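Side-chain contacts in N5-carboxyaminoimidazole ribonucleotide synthetase (Bacillus anthracis, PDB 3QFF), which binds ADP and probably uses ATP and bicarbonate to carboxylate aminoimidazole ribonucleotide in purine biosynthesis, as an ATP-grasp enzyme: residues G163-R168 against D174-L179; N222-S227 against P279-H284; Y285-C290 against Y340-G345. One frame throughout, in Å; residues are numbered along the deposited sequence.

Contact 1: G163-R168 against D174-L179; sequences GQVVLR and DEARKL. With ADP (adenosine-5'-diphosphate), chain C.
The helical bond from Leu179 N to Glu175 O, 3.3 Å long, joins two residues one turn apart whose side chains reach the same valine. Both meet Val165 at its CG2 methyl: Leu179 CD2 approaches it to 3.9 Å, and the Glu175 aliphatic stem touches it through CG at a like distance. The pairs differ in manner, since the leucine runs past the valine in the opposite direction whereas the glutamate crosses it at a slant. Val165 has CG1 anti to its backbone N (chi1 170°), which leaves CG2 for these two and brings CG1 to the helix backbone, 4.0 Å from Ala176 N. Two residues on, Leu167 straddles the methyl of Ala176, whose CB lies 3.9 Å from Leu167 CD1 and equally near Leu167 CD2. Leu179 CD2 also rests on the strand backbone, 3.9 Å from Gln164 CA. Strand and helix run nearly antiparallel, their local axes 150° apart and 8.4 Å distant at closest approach.

Alternation along the strand gives it two different faces. Val165 turns to the helix, while Gln164 leaves on the other side, its extended chain ending with OE1 3.6 Å from ADP O5' and the amide lying alongside the ribose. This is an approach without a hydrogen bond. Lys153, on the adjoining strand 150-154, does bond to the nucleotide, and the same strand pairs with Val165 and Leu167 through backbone bonds. Behind the contact, Leu139 and Ile143 of helix 136-146 extend the apolar layer around Ala176 and Leu167. A helix laid over one face of an antiparallel sheet whose other face lines the nucleotide site is characteristic of the ATP-grasp fold.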
loop_
_atom_site.group_PDB
_atom_site.type_symbol
_atom_site.label_atom_id
_atom_site.label_comp_id
_atom_site.label_asym_id
_atom_site.label_seq_id
_atom_site.Cartn_x
_atom_site.Cartn_y
_atom_site.Cartn_z
ATOM N N GLY A 163 -20.015 7.405 -28.299
ATOM C CA GLY A 163 -21.082 6.407 -28.245
ATOM C C GLY A 163 -22.427 6.902 -27.735
ATOM O O GLY A 163 -23.311 6.090 -27.449
ATOM N N GLN A 164 -22.589 8.221 -27.607
ATOM C CA GLN A 164 -23.877 8.800 -27.198
ATOM C C GLN A 164 -24.238 10.151 -27.833
ATOM O O GLN A 164 -23.365 10.870 -28.323
ATOM C CB GLN A 164 -24.032 8.823 -25.664
ATOM C CG GLN A 164 -23.167 9.794 -24.886
ATOM C CD GLN A 164 -23.516 9.783 -23.399
ATOM O OE1 GLN A 164 -23.365 8.763 -22.719
ATOM N NE2 GLN A 164 -23.995 10.918 -22.893
ATOM N N VAL A 165 -25.534 10.462 -27.828
ATOM C CA VAL A 165 -26.085 11.695 -28.395
ATOM C C VAL A 165 -27.198 12.209 -27.480
ATOM O O VAL A 165 -28.163 11.499 -27.209
ATOM C CB VAL A 165 -26.663 11.461 -29.828
ATOM C CG1 VAL A 165 -27.460 12.670 -30.310
ATOM C CG2 VAL A 165 -25.556 11.109 -30.825
ATOM N N VAL A 166 -27.061 13.442 -27.002
ATOM C CA VAL A 166 -28.071 14.042 -26.119
ATOM C C VAL A 166 -29.142 14.766 -26.938
ATOM O O VAL A 166 -28.834 15.654 -27.735
ATOM C CB VAL A 166 -27.436 15.000 -25.064
ATOM C CG1 VAL A 166 -28.505 15.570 -24.126
ATOM C CG2 VAL A 166 -26.348 14.283 -24.263
ATOM N N LEU A 167 -30.396 14.375 -26.737
ATOM C CA LEU A 167 -31.508 14.924 -27.503
ATOM C C LEU A 167 -32.288 15.960 -26.698
ATOM O O LEU A 167 -33.142 15.616 -25.880
ATOM C CB LEU A 167 -32.439 13.809 -28.009
ATOM C CG LEU A 167 -31.951 12.912 -29.152
ATOM C CD1 LEU A 167 -31.101 11.768 -28.636
ATOM C CD2 LEU A 167 -33.132 12.360 -29.932
ATOM N N ARG A 168 -31.981 17.232 -26.940
ATOM C CA ARG A 168 -32.666 18.340 -26.267
ATOM C C ARG A 168 -33.836 18.847 -27.102
ATOM O O ARG A 168 -34.873 19.232 -26.559
ATOM C CB ARG A 168 -31.689 19.481 -25.968
ATOM C CG ARG A 168 -30.540 19.071 -25.061
ATOM C CD ARG A 168 -29.551 20.201 -24.860
ATOM N NE ARG A 168 -28.244 19.701 -24.429
ATOM C CZ ARG A 168 -27.912 19.436 -23.169
ATOM N NH1 ARG A 168 -28.789 19.613 -22.186
ATOM N NH2 ARG A 168 -26.698 18.984 -22.889
ATOM N N ASP A 174 -31.431 14.088 -35.917
ATOM C CA ASP A 174 -30.677 13.656 -37.082
ATOM C C ASP A 174 -29.342 13.016 -36.712
ATOM O O ASP A 174 -28.958 12.004 -37.305
ATOM C CB ASP A 174 -30.474 14.811 -38.063
ATOM C CG ASP A 174 -30.774 14.410 -39.491
ATOM O OD1 ASP A 174 -31.974 14.265 -39.823
ATOM O OD2 ASP A 174 -29.816 14.237 -40.279
ATOM N N GLU A 175 -28.644 13.595 -35.734
ATOM C CA GLU A 175 -27.410 13.000 -35.210
ATOM C C GLU A 175 -27.692 11.672 -34.483
ATOM O O GLU A 175 -26.863 10.759 -34.505
ATOM C CB GLU A 175 -26.683 13.982 -34.280
ATOM C CG GLU A 175 -25.289 13.529 -33.819
ATOM C CD GLU A 175 -24.617 14.525 -32.874
ATOM O OE1 GLU A 175 -25.173 15.627 -32.670
ATOM O OE2 GLU A 175 -23.534 14.201 -32.330
ATOM N N ALA A 176 -28.862 11.586 -33.848
ATOM C CA ALA A 176 -29.321 10.372 -33.158
ATOM C C ALA A 176 -29.620 9.221 -34.125
ATOM O O ALA A 176 -29.206 8.081 -33.884
ATOM C CB ALA A 176 -30.541 10.681 -32.301
ATOM N N ARG A 177 -30.334 9.523 -35.214
ATOM C CA ARG A 177 -30.611 8.539 -36.269
ATOM C C ARG A 177 -29.323 7.938 -36.808
ATOM O O ARG A 177 -29.246 6.728 -37.054
ATOM C CB ARG A 177 -31.407 9.160 -37.417
ATOM C CG ARG A 177 -32.761 9.660 -37.007
ATOM C CD ARG A 177 -33.778 9.533 -38.114
ATOM N NE ARG A 177 -35.098 9.972 -37.664
ATOM C CZ ARG A 177 -35.966 9.213 -37.002
ATOM N NH1 ARG A 177 -37.138 9.715 -36.641
ATOM N NH2 ARG A 177 -35.665 7.955 -36.692
ATOM N N LYS A 178 -28.318 8.794 -36.983
ATOM C CA LYS A 178 -26.994 8.381 -37.438
ATOM C C LYS A 178 -26.418 7.334 -36.484
ATOM O O LYS A 178 -25.870 6.324 -36.917
ATOM C CB LYS A 178 -26.063 9.598 -37.522
ATOM C CG LYS A 178 -24.695 9.325 -38.139
ATOM C CD LYS A 178 -24.647 9.746 -39.610
ATOM C CE LYS A 178 -23.258 9.531 -40.191
ATOM N NZ LYS A 178 -23.066 10.307 -41.454
ATOM N N LEU A 179 -26.562 7.585 -35.184
ATOM C CA LEU A 179 -26.074 6.664 -34.160
ATOM C C LEU A 179 -26.865 5.360 -34.144
ATOM O O LEU A 179 -26.274 4.283 -34.131
ATOM C CB LEU A 179 -26.089 7.329 -32.775
ATOM C CG LEU A 179 -25.485 6.546 -31.607
ATOM C CD1 LEU A 179 -23.994 6.267 -31.832
ATOM C CD2 LEU A 179 -25.713 7.296 -30.296
HETATM P PB ADP C . -20.184 6.126 -19.996
HETATM O O1B ADP C . -19.496 6.593 -21.257
HETATM O O2B ADP C . -20.433 4.633 -19.978
HETATM O O3B ADP C . -19.559 6.674 -18.735
HETATM P PA ADP C . -22.708 7.089 -18.895
HETATM O O1A ADP C . -22.018 6.983 -17.551
HETATM O O2A ADP C . -23.986 6.325 -19.156
HETATM O O3A ADP C . -21.667 6.781 -20.102
HETATM O "O5'" ADP C . -23.062 8.637 -19.140
HETATM C "C5'" ADP C . -22.015 9.594 -19.282
HETATM C "C4'" ADP C . -22.443 10.908 -18.646
HETATM O "O4'" ADP C . -23.640 11.369 -19.277
HETATM C "C3'" ADP C . -22.763 10.747 -17.168
HETATM O "O3'" ADP C . -21.639 11.102 -16.356
HETATM C "C2'" ADP C . -23.944 11.669 -16.939
HETATM O "O2'" ADP C . -23.486 12.939 -16.467
HETATM C "C1'" ADP C . -24.577 11.854 -18.309
HETATM N N9 ADP C . -25.848 11.082 -18.395
HETATM C C8 ADP C . -25.976 9.812 -18.836
HETATM N N7 ADP C . -27.268 9.402 -18.789
HETATM C C5 ADP C . -28.000 10.422 -18.312
HETATM C C6 ADP C . -29.435 10.659 -18.010
HETATM N N6 ADP C . -30.367 9.695 -18.218
HETATM N N1 ADP C . -29.777 11.876 -17.517
HETATM C C2 ADP C . -28.867 12.845 -17.302
HETATM N N3 ADP C . -27.554 12.695 -17.554
HETATM C C4 ADP C . -27.064 11.530 -18.054
#

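Contact 2: N222-S227 against P279-H284; sequences NILHES and PHNSGH. With ADP (adenosine-5'-diphosphate), chain C.
Beside the ADP pocket of the ATP-grasp domain, Leu224 and Ser227 of one strand pack on Asn281 and Ser282 of a 3-10 turn. Asn222, in the loop just before the strand, borders the pocket, its OD1 3.4 Å from ADP C4'. Leu224 reaches inward by a single branch: CD2 lies 3.7 Å from Asn281 CG and just as close to Ser282 N. CG anti to the backbone N (chi1 -176°) carries that methyl across. Ser227 OG sits 3.7 Å from Ser282 CA, a packing contact; its hydrogen bond goes to Asn217.

The turn is tied internally. His280 ND1 receives Ser282 N at 3.1 Å (N-H...N angle 161°), with the donor tilted 34° from the ring plane, and also pairs with Ser282 OG at 2.9 Å. Ser198 holds that hydroxyl from elsewhere.

Leu224 and Ser227 are three residues apart, yet both point toward the turn, which simple strand alternation would not allow. His225 and Glu226 both face Ile218 between them, the mark of a classic beta bulge.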
loop_
_atom_site.group_PDB
_atom_site.type_symbol
_atom_site.label_atom_id
_atom_site.label_comp_id
_atom_site.label_asym_id
_atom_site.label_seq_id
_atom_site.Cartn_x
_atom_site.Cartn_y
_atom_site.Cartn_z
ATOM N N ASN A 222 -16.717 13.329 -20.282
ATOM C CA ASN A 222 -17.026 11.916 -20.013
ATOM C C ASN A 222 -15.864 11.087 -19.455
ATOM O O ASN A 222 -15.793 9.869 -19.658
ATOM C CB ASN A 222 -17.666 11.243 -21.233
ATOM C CG ASN A 222 -19.192 11.252 -21.173
ATOM O OD1 ASN A 222 -19.804 12.102 -20.511
ATOM N ND2 ASN A 222 -19.812 10.292 -21.859
ATOM N N ILE A 223 -14.951 11.768 -18.766
ATOM C CA ILE A 223 -13.856 11.114 -18.047
ATOM C C ILE A 223 -13.913 11.601 -16.609
ATOM O O ILE A 223 -14.207 12.779 -16.360
ATOM C CB ILE A 223 -12.472 11.431 -18.668
ATOM C CG1 ILE A 223 -12.426 10.970 -20.127
ATOM C CG2 ILE A 223 -11.329 10.737 -17.881
ATOM C CD1 ILE A 223 -11.231 11.482 -20.881
ATOM N N LEU A 224 -13.653 10.700 -15.662
ATOM C CA LEU A 224 -13.612 11.099 -14.257
ATOM C C LEU A 224 -12.502 12.116 -14.000
ATOM O O LEU A 224 -11.368 11.943 -14.446
ATOM C CB LEU A 224 -13.470 9.880 -13.328
ATOM C CG LEU A 224 -13.499 10.122 -11.814
ATOM C CD1 LEU A 224 -14.829 10.751 -11.357
ATOM C CD2 LEU A 224 -13.236 8.809 -11.051
ATOM N N HIS A 225 -12.855 13.178 -13.286
ATOM C CA HIS A 225 -11.913 14.232 -12.921
ATOM C C HIS A 225 -11.555 14.086 -11.439
ATOM O O HIS A 225 -10.394 13.848 -11.108
ATOM C CB HIS A 225 -12.512 15.619 -13.227
ATOM C CG HIS A 225 -11.754 16.769 -12.633
ATOM N ND1 HIS A 225 -10.388 16.914 -12.758
ATOM C CD2 HIS A 225 -12.181 17.845 -11.928
ATOM C CE1 HIS A 225 -10.003 18.013 -12.133
ATOM N NE2 HIS A 225 -11.072 18.599 -11.624
ATOM N N GLU A 226 -12.567 14.212 -10.576
ATOM C CA GLU A 226 -12.425 14.141 -9.122
ATOM C C GLU A 226 -13.439 13.199 -8.463
ATOM O O GLU A 226 -14.592 13.111 -8.906
ATOM C CB GLU A 226 -12.583 15.527 -8.501
ATOM C CG GLU A 226 -11.364 16.418 -8.689
ATOM C CD GLU A 226 -11.580 17.851 -8.224
ATOM O OE1 GLU A 226 -12.745 18.326 -8.225
ATOM O OE2 GLU A 226 -10.574 18.504 -7.868
ATOM N N SER A 227 -12.996 12.506 -7.411
ATOM C CA SER A 227 -13.893 11.829 -6.469
ATOM C C SER A 227 -13.722 12.445 -5.088
ATOM O O SER A 227 -12.598 12.626 -4.598
ATOM C CB SER A 227 -13.629 10.327 -6.382
ATOM O OG SER A 227 -13.750 9.739 -7.650
ATOM N N PRO A 279 -12.614 -3.409 -9.529
ATOM C CA PRO A 279 -12.178 -2.135 -8.984
ATOM C C PRO A 279 -12.326 -1.057 -10.054
ATOM O O PRO A 279 -12.198 -1.316 -11.270
ATOM C CB PRO A 279 -10.696 -2.377 -8.649
ATOM C CG PRO A 279 -10.603 -3.849 -8.431
ATOM C CD PRO A 279 -11.593 -4.461 -9.374
ATOM N N HIS A 280 -12.613 0.144 -9.593
ATOM C CA HIS A 280 -13.072 1.199 -10.447
ATOM C C HIS A 280 -12.307 2.468 -10.095
ATOM O O HIS A 280 -11.835 2.624 -8.965
ATOM C CB HIS A 280 -14.573 1.359 -10.193
ATOM C CG HIS A 280 -15.269 2.268 -11.146
ATOM N ND1 HIS A 280 -15.515 3.594 -10.856
ATOM C CD2 HIS A 280 -15.808 2.042 -12.366
ATOM C CE1 HIS A 280 -16.166 4.148 -11.865
ATOM N NE2 HIS A 280 -16.364 3.226 -12.791
ATOM N N ASN A 281 -12.188 3.367 -11.068
ATOM C CA ASN A 281 -11.486 4.658 -10.897
ATOM C C ASN A 281 -12.053 5.496 -9.735
ATOM O O ASN A 281 -11.301 6.172 -9.022
ATOM C CB ASN A 281 -11.555 5.440 -12.216
ATOM C CG ASN A 281 -10.528 6.570 -12.322
ATOM O OD1 ASN A 281 -9.880 6.982 -11.351
ATOM N ND2 ASN A 281 -10.381 7.074 -13.528
ATOM N N SER A 282 -13.371 5.438 -9.537
ATOM C CA SER A 282 -14.025 6.179 -8.454
ATOM C C SER A 282 -13.753 5.597 -7.040
ATOM O O SER A 282 -14.201 6.155 -6.052
ATOM C CB SER A 282 -15.533 6.358 -8.737
ATOM O OG SER A 282 -16.272 5.152 -8.568
ATOM N N GLY A 283 -13.005 4.490 -6.967
ATOM C CA GLY A 283 -12.586 3.874 -5.709
ATOM C C GLY A 283 -11.102 4.013 -5.379
ATOM O O GLY A 283 -10.634 3.475 -4.370
ATOM N N HIS A 284 -10.342 4.719 -6.213
ATOM C CA HIS A 284 -8.895 4.879 -5.949
ATOM C C HIS A 284 -8.595 5.640 -4.657
ATOM O O HIS A 284 -7.528 5.447 -4.045
ATOM C CB HIS A 284 -8.188 5.577 -7.121
ATOM C CG HIS A 284 -8.161 4.783 -8.390
ATOM N ND1 HIS A 284 -8.455 3.437 -8.441
ATOM C CD2 HIS A 284 -7.818 5.143 -9.652
ATOM C CE1 HIS A 284 -8.329 3.009 -9.684
ATOM N NE2 HIS A 284 -7.935 4.024 -10.438
HETATM P PB ADP C . -20.184 6.126 -19.996
HETATM O O1B ADP C . -19.496 6.593 -21.257
HETATM O O2B ADP C . -20.433 4.633 -19.978
HETATM O O3B ADP C . -19.559 6.674 -18.735
HETATM P PA ADP C . -22.708 7.089 -18.895
HETATM O O1A ADP C . -22.018 6.983 -17.551
HETATM O O2A ADP C . -23.986 6.325 -19.156
HETATM O O3A ADP C . -21.667 6.781 -20.102
HETATM O "O5'" ADP C . -23.062 8.637 -19.140
HETATM C "C5'" ADP C . -22.015 9.594 -19.282
HETATM C "C4'" ADP C . -22.443 10.908 -18.646
HETATM O "O4'" ADP C . -23.640 11.369 -19.277
HETATM C "C3'" ADP C . -22.763 10.747 -17.168
HETATM O "O3'" ADP C . -21.639 11.102 -16.356
HETATM C "C2'" ADP C . -23.944 11.669 -16.939
HETATM O "O2'" ADP C . -23.486 12.939 -16.467
HETATM C "C1'" ADP C . -24.577 11.854 -18.309
HETATM N N9 ADP C . -25.848 11.082 -18.395
HETATM C C8 ADP C . -25.976 9.812 -18.836
HETATM N N7 ADP C . -27.268 9.402 -18.789
HETATM C C5 ADP C . -28.000 10.422 -18.312
HETATM C C6 ADP C . -29.435 10.659 -18.010
HETATM N N6 ADP C . -30.367 9.695 -18.218
HETATM N N1 ADP C . -29.777 11.876 -17.517
HETATM C C2 ADP C . -28.867 12.845 -17.302
HETATM N N3 ADP C . -27.554 12.695 -17.554
HETATM C C4 ADP C . -27.064 11.530 -18.054
#

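Contact 3: Y285-C290 against Y340-G345; sequences YTQDAC and YLHLYG
Gln287 is the first residue of the helical turn to reach the strand, laying its amide over one face of the His342 imidazole. Gln287 OE1 stands 3.2 Å above the plane, over the ring's centre, and the two planes are 31° apart. Its nearness to His342 ND1 is not a hydrogen bond, for the angle is poor; the oxygen has a weak bond to His357 instead.

Next comes Asp288, which meets the same ring at its edge. His342 NE2 donates to Asp288 OD2 over 2.7 Å (N-H...O angle 156°), the oxygen using its syn lone pair and lying close to the ring plane. With CG anti to the carbonyl carbon (chi1 -63°), the carboxylate also comes beside Tyr340, whose CB is 3.5 Å from Asp288 OD2. Beyond that CB, the tyrosine leads away to Glu291 of the second subunit, to which its hydroxyl is bonded.

Asn359 gives OD2 a second hydrogen bond, and His357 stacks on the imidazole. Two donors on one oxygen are consistent with an ionised aspartate, and a carboxylate at NE2 with a carbonyl oxygen over the face would probably raise the histidine's pKa.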
loop_
_atom_site.group_PDB
_atom_site.type_symbol
_atom_site.label_atom_id
_atom_site.label_comp_id
_atom_site.label_asym_id
_atom_site.label_seq_id
_atom_site.Cartn_x
_atom_site.Cartn_y
_atom_site.Cartn_z
ATOM N N TYR A 285 -9.530 6.503 -4.245
ATOM C CA TYR A 285 -9.401 7.196 -2.958
ATOM C C TYR A 285 -9.133 6.241 -1.793
ATOM O O TYR A 285 -8.493 6.626 -0.821
ATOM C CB TYR A 285 -10.656 8.025 -2.649
ATOM C CG TYR A 285 -11.845 7.220 -2.168
ATOM C CD1 TYR A 285 -12.782 6.703 -3.067
ATOM C CD2 TYR A 285 -12.054 7.008 -0.799
ATOM C CE1 TYR A 285 -13.892 5.980 -2.618
ATOM C CE2 TYR A 285 -13.144 6.285 -0.342
ATOM C CZ TYR A 285 -14.064 5.781 -1.253
ATOM O OH TYR A 285 -15.132 5.072 -0.780
ATOM N N THR A 286 -9.639 5.009 -1.886
ATOM C CA THR A 286 -9.545 4.046 -0.783
ATOM C C THR A 286 -8.096 3.658 -0.453
ATOM O O THR A 286 -7.826 3.192 0.649
ATOM C CB THR A 286 -10.295 2.731 -1.081
ATOM O OG1 THR A 286 -9.763 2.129 -2.277
ATOM C CG2 THR A 286 -11.785 2.986 -1.234
ATOM N N GLN A 287 -7.191 3.826 -1.417
ATOM C CA GLN A 287 -5.778 3.475 -1.241
ATOM C C GLN A 287 -5.109 4.254 -0.131
ATOM O O GLN A 287 -4.176 3.760 0.495
ATOM C CB GLN A 287 -4.993 3.752 -2.522
ATOM C CG GLN A 287 -5.155 2.697 -3.606
ATOM C CD GLN A 287 -4.243 2.984 -4.766
ATOM O OE1 GLN A 287 -4.249 4.093 -5.335
ATOM N NE2 GLN A 287 -3.423 2.007 -5.109
ATOM N N ASP A 288 -5.547 5.493 0.072
ATOM C CA ASP A 288 -4.914 6.349 1.073
ATOM C C ASP A 288 -5.839 6.747 2.219
ATOM O O ASP A 288 -5.372 7.074 3.306
ATOM C CB ASP A 288 -4.273 7.569 0.385
ATOM C CG ASP A 288 -3.158 7.168 -0.578
ATOM O OD1 ASP A 288 -2.153 6.586 -0.105
ATOM O OD2 ASP A 288 -3.286 7.409 -1.804
ATOM N N ALA A 289 -7.148 6.681 1.991
ATOM C CA ALA A 289 -8.104 7.259 2.950
ATOM C C ALA A 289 -8.940 6.250 3.729
ATOM O O ALA A 289 -9.632 6.640 4.677
ATOM C CB ALA A 289 -9.018 8.250 2.256
ATOM N N CYS A 290 -8.896 4.974 3.332
ATOM C CA CYS A 290 -9.680 3.942 4.015
ATOM C C CYS A 290 -8.800 2.918 4.692
ATOM O O CYS A 290 -7.628 2.766 4.370
ATOM C CB CYS A 290 -10.630 3.227 3.048
ATOM S SG CYS A 290 -11.999 4.230 2.517
ATOM N N TYR A 340 -0.994 12.424 -2.175
ATOM C CA TYR A 340 -0.421 11.081 -2.285
ATOM C C TYR A 340 -0.496 10.594 -3.725
ATOM O O TYR A 340 -1.575 10.249 -4.247
ATOM C CB TYR A 340 -1.080 10.132 -1.264
ATOM C CG TYR A 340 -0.852 10.663 0.132
ATOM C CD1 TYR A 340 -1.749 11.568 0.708
ATOM C CD2 TYR A 340 0.316 10.344 0.835
ATOM C CE1 TYR A 340 -1.523 12.112 1.974
ATOM C CE2 TYR A 340 0.547 10.876 2.113
ATOM C CZ TYR A 340 -0.369 11.759 2.669
ATOM O OH TYR A 340 -0.138 12.304 3.913
ATOM N N LEU A 341 0.674 10.596 -4.360
ATOM C CA LEU A 341 0.784 10.380 -5.792
ATOM C C LEU A 341 0.826 8.902 -6.149
ATOM O O LEU A 341 1.566 8.129 -5.540
ATOM C CB LEU A 341 2.032 11.103 -6.325
ATOM C CG LEU A 341 2.362 11.112 -7.819
ATOM C CD1 LEU A 341 1.218 11.720 -8.659
ATOM C CD2 LEU A 341 3.669 11.873 -8.059
ATOM N N HIS A 342 0.013 8.516 -7.127
ATOM C CA HIS A 342 0.113 7.202 -7.747
ATOM C C HIS A 342 0.369 7.359 -9.234
ATOM O O HIS A 342 -0.352 8.079 -9.922
ATOM C CB HIS A 342 -1.148 6.383 -7.465
ATOM C CG HIS A 342 -1.417 6.228 -6.001
ATOM N ND1 HIS A 342 -1.102 5.083 -5.302
ATOM C CD2 HIS A 342 -1.887 7.108 -5.089
ATOM C CE1 HIS A 342 -1.410 5.252 -4.026
ATOM N NE2 HIS A 342 -1.869 6.480 -3.869
ATOM N N LEU A 343 1.419 6.721 -9.721
ATOM C CA LEU A 343 1.687 6.746 -11.152
ATOM C C LEU A 343 1.819 5.320 -11.668
ATOM O O LEU A 343 2.406 4.468 -11.011
ATOM C CB LEU A 343 2.910 7.615 -11.480
ATOM C CG LEU A 343 2.791 9.107 -11.128
ATOM C CD1 LEU A 343 4.125 9.832 -11.331
ATOM C CD2 LEU A 343 1.708 9.803 -11.949
ATOM N N TYR A 344 1.256 5.071 -12.843
ATOM C CA TYR A 344 0.996 3.708 -13.287
ATOM C C TYR A 344 2.122 3.061 -14.111
ATOM O O TYR A 344 2.076 1.867 -14.397
ATOM C CB TYR A 344 -0.329 3.669 -14.072
ATOM C CG TYR A 344 -1.541 4.270 -13.360
ATOM C CD1 TYR A 344 -2.573 4.874 -14.094
ATOM C CD2 TYR A 344 -1.678 4.203 -11.967
ATOM C CE1 TYR A 344 -3.711 5.403 -13.468
ATOM C CE2 TYR A 344 -2.812 4.741 -11.322
ATOM C CZ TYR A 344 -3.822 5.330 -12.088
ATOM O OH TYR A 344 -4.922 5.850 -11.473
ATOM N N GLY A 345 3.133 3.839 -14.485
ATOM C CA GLY A 345 4.263 3.301 -15.256
ATOM C C GLY A 345 3.977 3.117 -16.739
ATOM O O GLY A 345 4.576 2.260 -17.390
#

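Followed from the N terminus, the three contacts come in series, none nested in or crossing another. Contact 1 closes a short loop, joining strand 164-167, an outermost strand of the small four-strand sheet, to helix 173-182, which follows it. Contact 2 opens at residue 222 and spans 51 intervening residues before the chain returns at 279-284. Contact 3 starts at the very next residue, 285, and closes near 345, tying the end of the ATP-grasp range to the C-terminal one. Strands 223-229 and 339-343 share the large sheet, and His284 touches Tyr344 where contacts 2 and 3 adjoin, their centres about 12 Å apart. Gln164 and Asn222 link contacts 1 and 2 beside ADP.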